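Local coordinates for protein K5 lyase (Enterobacteria phage k1-5, PDB 2X3H) that probably cleaves the K5 capsular polysaccharide, a heparosan glycosaminoglycan, by beta-elimination, acting as a phage tail-spike lyase, at residues A[345-357]-A[366-378]. Sequence-based numbering, arbitrary orientation.
Sequences GQRQTATIARFIG and VFPSYSATGVITF. Unlike the reference sequence in segment 345-357: R347 (reference Gly).
I352 runs its CG1 branch anti to the backbone N (chi1 -166°) and continues extended through chi2, which carries CD1 across the interior to V366 CB at 3.8 Å and over the backbone that joins F367 to P368. Its other branch, CG2, lies alongside V375 CG1, the two side chains pointing the same way in apolar packing. F355 over F378 is the stacking of like residues known from parallel beta-helices, consistent with the right-handed parallel beta-helix of many phage tail spikes: each ring is set beside its own backbone N, so the rings travel together, planes at 30°, slid far enough apart that they barely overlap. I376 CG2 lies over one face of the F378 ring, toward its rim, while V387 on strand 386-389 packs against both F355 and I376.

Strands 353-355 and 376-378 pair in parallel. T377 N donates to A353 O at 3.1 Å, and F355 N donates to T377 O at 2.8 Å, both bonds almost straight. At the corner, I352 N reaches V375 O at 2.7 Å, more bent at 137°. Before it, A350 CB rests against Y370 CE1 at 3.6 Å, and the Y370 hydroxyl donates in plane to a lone pair of G374 O, tying the 370-374 loop to itself.

R354 turns to the same side as T377 and forms a salt bridge with E379. The contact thus joins a hydrocarbon interior to a polar outer side: direct amide bonds link strands 353-355 and 376-378 and the corner, while one water spans the amides of A350 and G374 before the corner, accepting from both, and another spans the hydroxyls of T351 and T377.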
loop_
_atom_site.group_PDB
_atom_site.type_symbol
_atom_site.label_atom_id
_atom_site.label_comp_id
_atom_site.label_asym_id
_atom_site.label_seq_id
_atom_site.Cartn_x
_atom_site.Cartn_y
_atom_site.Cartn_z
ATOM N N GLY A 345 21.914 -18.483 19.107
ATOM C CA GLY A 345 23.298 -17.999 19.113
ATOM C C GLY A 345 24.106 -18.412 17.894
ATOM O O GLY A 345 25.298 -18.119 17.806
ATOM N N GLN A 346 23.444 -19.075 16.945
ATOM C CA GLN A 346 24.063 -19.573 15.717
ATOM C C GLN A 346 24.100 -18.478 14.663
ATOM O O GLN A 346 23.316 -17.540 14.729
ATOM C CB GLN A 346 23.243 -20.737 15.163
ATOM C CG GLN A 346 23.130 -21.921 16.112
ATOM C CD GLN A 346 22.034 -22.904 15.719
ATOM O OE1 GLN A 346 21.096 -22.563 15.001
ATOM N NE2 GLN A 346 22.147 -24.138 16.214
ATOM N N ARG A 347 24.985 -18.608 13.682
ATOM C CA ARG A 347 25.088 -17.583 12.636
ATOM C C ARG A 347 23.797 -17.542 11.840
ATOM O O ARG A 347 23.207 -18.583 11.559
ATOM C CB ARG A 347 26.262 -17.867 11.702
ATOM C CG ARG A 347 27.619 -17.920 12.401
ATOM C CD ARG A 347 28.761 -17.598 11.433
ATOM N NE ARG A 347 28.813 -16.166 11.122
ATOM C CZ ARG A 347 28.284 -15.610 10.035
ATOM N NH1 ARG A 347 27.661 -16.367 9.135
ATOM N NH2 ARG A 347 28.373 -14.292 9.849
ATOM N N GLN A 348 23.360 -16.342 11.477
ATOM C CA GLN A 348 22.132 -16.186 10.700
ATOM C C GLN A 348 22.349 -15.134 9.616
ATOM O O GLN A 348 22.663 -13.978 9.916
ATOM C CB GLN A 348 20.978 -15.786 11.622
ATOM C CG GLN A 348 19.665 -15.491 10.913
ATOM C CD GLN A 348 18.660 -14.886 11.859
ATOM O OE1 GLN A 348 18.680 -13.684 12.109
ATOM N NE2 GLN A 348 17.792 -15.717 12.415
ATOM N N THR A 349 22.200 -15.535 8.358
ATOM C CA THR A 349 22.251 -14.561 7.275
ATOM C C THR A 349 20.892 -13.907 7.089
ATOM O O THR A 349 19.859 -14.450 7.487
ATOM C CB THR A 349 22.657 -15.206 5.954
ATOM O OG1 THR A 349 21.706 -16.218 5.606
ATOM C CG2 THR A 349 24.052 -15.806 6.072
ATOM N N ALA A 350 20.918 -12.724 6.483
ATOM C CA ALA A 350 19.714 -11.960 6.186
ATOM C C ALA A 350 19.672 -11.632 4.696
ATOM O O ALA A 350 20.696 -11.302 4.090
ATOM C CB ALA A 350 19.680 -10.664 7.006
ATOM N N THR A 351 18.476 -11.721 4.118
ATOM C CA THR A 351 18.241 -11.314 2.739
ATOM C C THR A 351 16.813 -10.781 2.656
ATOM O O THR A 351 15.869 -11.557 2.756
ATOM C CB THR A 351 18.366 -12.526 1.783
ATOM O OG1 THR A 351 19.670 -13.109 1.905
ATOM C CG2 THR A 351 18.156 -12.095 0.330
ATOM N N ILE A 352 16.626 -9.470 2.497
ATOM C CA ILE A 352 15.258 -8.930 2.499
ATOM C C ILE A 352 14.511 -9.206 1.186
ATOM O O ILE A 352 13.278 -9.360 1.179
ATOM C CB ILE A 352 15.227 -7.419 2.892
ATOM C CG1 ILE A 352 13.803 -6.951 3.218
ATOM C CG2 ILE A 352 15.836 -6.543 1.806
ATOM C CD1 ILE A 352 13.759 -5.671 4.012
ATOM N N ALA A 353 15.263 -9.274 0.088
ATOM C CA ALA A 353 14.684 -9.630 -1.210
ATOM C C ALA A 353 15.692 -10.497 -1.953
ATOM O O ALA A 353 16.848 -10.100 -2.128
ATOM C CB ALA A 353 14.362 -8.364 -2.015
ATOM N N ARG A 354 15.247 -11.674 -2.386
ATOM C CA ARG A 354 16.104 -12.623 -3.093
ATOM C C ARG A 354 15.509 -12.920 -4.455
ATOM O O ARG A 354 14.359 -13.346 -4.542
ATOM C CB ARG A 354 16.242 -13.921 -2.277
ATOM C CG ARG A 354 17.069 -14.989 -2.966
ATOM C CD ARG A 354 17.290 -16.195 -2.040
ATOM N NE ARG A 354 18.101 -17.235 -2.665
ATOM C CZ ARG A 354 18.555 -18.310 -2.028
ATOM N NH1 ARG A 354 18.293 -18.489 -0.730
ATOM N NH2 ARG A 354 19.276 -19.208 -2.691
ATOM N N PHE A 355 16.292 -12.673 -5.505
ATOM C CA PHE A 355 15.840 -12.855 -6.874
ATOM C C PHE A 355 16.482 -14.120 -7.392
ATOM O O PHE A 355 17.676 -14.161 -7.707
ATOM C CB PHE A 355 16.173 -11.606 -7.707
ATOM C CG PHE A 355 15.503 -10.360 -7.172
ATOM C CD1 PHE A 355 16.115 -9.607 -6.184
ATOM C CD2 PHE A 355 14.250 -9.972 -7.618
ATOM C CE1 PHE A 355 15.474 -8.468 -5.663
ATOM C CE2 PHE A 355 13.614 -8.849 -7.110
ATOM C CZ PHE A 355 14.232 -8.097 -6.131
ATOM N N ILE A 356 15.663 -15.163 -7.439
ATOM C CA ILE A 356 16.138 -16.524 -7.648
ATOM C C ILE A 356 16.244 -16.875 -9.119
ATOM O O ILE A 356 15.340 -16.598 -9.902
ATOM C CB ILE A 356 15.156 -17.536 -7.022
ATOM C CG1 ILE A 356 15.038 -17.318 -5.515
ATOM C CG2 ILE A 356 15.551 -18.974 -7.368
ATOM C CD1 ILE A 356 13.939 -18.146 -4.861
ATOM N N GLY A 357 17.345 -17.513 -9.486
ATOM C CA GLY A 357 17.465 -18.062 -10.833
ATOM C C GLY A 357 17.339 -17.021 -11.924
ATOM O O GLY A 357 18.128 -16.078 -11.966
ATOM N N VAL A 366 11.810 -1.937 -0.076
ATOM C CA VAL A 366 12.219 -2.651 1.127
ATOM C C VAL A 366 12.809 -1.757 2.215
ATOM O O VAL A 366 13.382 -0.703 1.920
ATOM C CB VAL A 366 13.232 -3.761 0.783
ATOM C CG1 VAL A 366 12.612 -4.742 -0.238
ATOM C CG2 VAL A 366 14.518 -3.165 0.252
ATOM N N PHE A 367 12.680 -2.235 3.455
ATOM C CA PHE A 367 13.139 -1.533 4.650
ATOM C C PHE A 367 13.924 -2.547 5.499
ATOM O O PHE A 367 13.332 -3.219 6.358
ATOM C CB PHE A 367 11.920 -1.049 5.460
ATOM C CG PHE A 367 11.044 -0.077 4.723
ATOM C CD1 PHE A 367 10.013 -0.530 3.910
ATOM C CD2 PHE A 367 11.261 1.292 4.827
ATOM C CE1 PHE A 367 9.198 0.384 3.217
ATOM C CE2 PHE A 367 10.471 2.196 4.156
ATOM C CZ PHE A 367 9.439 1.758 3.349
ATOM N N PRO A 368 15.239 -2.699 5.246
ATOM C CA PRO A 368 16.106 -3.604 6.022
ATOM C C PRO A 368 16.481 -2.983 7.378
ATOM O O PRO A 368 17.618 -2.548 7.592
ATOM C CB PRO A 368 17.327 -3.785 5.110
ATOM C CG PRO A 368 17.413 -2.455 4.364
ATOM C CD PRO A 368 15.961 -2.050 4.127
ATOM N N SER A 369 15.497 -2.942 8.273
ATOM C CA SER A 369 15.675 -2.353 9.606
ATOM C C SER A 369 16.344 -3.346 10.558
ATOM O O SER A 369 15.754 -3.798 11.551
ATOM C CB SER A 369 14.321 -1.888 10.142
ATOM O OG SER A 369 13.733 -0.958 9.228
ATOM N N TYR A 370 17.578 -3.700 10.226
ATOM C CA TYR A 370 18.344 -4.668 10.994
ATOM C C TYR A 370 19.833 -4.480 10.712
ATOM O O TYR A 370 20.215 -3.856 9.704
ATOM C CB TYR A 370 17.893 -6.092 10.649
ATOM C CG TYR A 370 18.010 -6.469 9.181
ATOM C CD1 TYR A 370 19.246 -6.775 8.616
ATOM C CD2 TYR A 370 16.874 -6.552 8.371
ATOM C CE1 TYR A 370 19.357 -7.134 7.273
ATOM C CE2 TYR A 370 16.974 -6.908 7.028
ATOM C CZ TYR A 370 18.204 -7.198 6.487
ATOM O OH TYR A 370 18.307 -7.563 5.166
ATOM N N SER A 371 20.671 -5.027 11.586
ATOM C CA SER A 371 22.121 -4.804 11.492
ATOM C C SER A 371 22.916 -5.860 10.714
ATOM O O SER A 371 24.068 -5.615 10.325
ATOM C CB SER A 371 22.720 -4.604 12.885
ATOM O OG SER A 371 22.626 -5.792 13.657
ATOM N N ALA A 372 22.334 -7.043 10.499
ATOM C CA ALA A 372 22.990 -8.055 9.662
ATOM C C ALA A 372 23.385 -7.456 8.304
ATOM O O ALA A 372 22.680 -6.588 7.769
ATOM C CB ALA A 372 22.075 -9.271 9.471
ATOM N N THR A 373 24.492 -7.932 7.734
ATOM C CA THR A 373 25.039 -7.287 6.523
ATOM C C THR A 373 24.282 -7.566 5.225
ATOM O O THR A 373 24.276 -6.729 4.327
ATOM C CB THR A 373 26.515 -7.633 6.316
ATOM O OG1 THR A 373 26.647 -9.036 6.086
ATOM C CG2 THR A 373 27.327 -7.223 7.541
ATOM N N GLY A 374 23.650 -8.727 5.113
ATOM C CA GLY A 374 22.974 -9.071 3.865
ATOM C C GLY A 374 21.688 -8.285 3.692
ATOM O O GLY A 374 20.913 -8.128 4.645
ATOM N N VAL A 375 21.452 -7.795 2.477
ATOM C CA VAL A 375 20.206 -7.091 2.172
ATOM C C VAL A 375 19.571 -7.645 0.883
ATOM O O VAL A 375 18.499 -8.235 0.928
ATOM C CB VAL A 375 20.396 -5.548 2.055
ATOM C CG1 VAL A 375 19.062 -4.882 1.744
ATOM C CG2 VAL A 375 20.991 -4.966 3.345
ATOM N N ILE A 376 20.250 -7.485 -0.258
ATOM C CA ILE A 376 19.706 -7.960 -1.544
ATOM C C ILE A 376 20.543 -9.091 -2.121
ATOM O O ILE A 376 21.781 -9.032 -2.070
ATOM C CB ILE A 376 19.651 -6.804 -2.579
ATOM C CG1 ILE A 376 18.791 -5.661 -2.053
ATOM C CG2 ILE A 376 19.064 -7.272 -3.910
ATOM C CD1 ILE A 376 19.084 -4.314 -2.721
ATOM N N THR A 377 19.884 -10.116 -2.675
ATOM C CA THR A 377 20.589 -11.154 -3.445
ATOM C C THR A 377 20.021 -11.234 -4.855
ATOM O O THR A 377 18.827 -11.512 -5.027
ATOM C CB THR A 377 20.485 -12.549 -2.782
ATOM O OG1 THR A 377 21.156 -12.535 -1.509
ATOM C CG2 THR A 377 21.107 -13.604 -3.687
ATOM N N PHE A 378 20.878 -10.964 -5.841
ATOM C CA PHE A 378 20.544 -11.131 -7.256
ATOM C C PHE A 378 21.299 -12.375 -7.704
ATOM O O PHE A 378 22.535 -12.359 -7.759
ATOM C CB PHE A 378 21.058 -9.954 -8.097
ATOM C CG PHE A 378 20.379 -8.638 -7.824
ATOM C CD1 PHE A 378 19.003 -8.492 -7.981
ATOM C CD2 PHE A 378 21.129 -7.534 -7.472
ATOM C CE1 PHE A 378 18.381 -7.277 -7.760
ATOM C CE2 PHE A 378 20.517 -6.300 -7.257
ATOM C CZ PHE A 378 19.140 -6.175 -7.396
HETATM O O HOH W 1 23.736 -11.513 6.369
HETATM O O HOH W 2 21.228 -11.160 0.735
#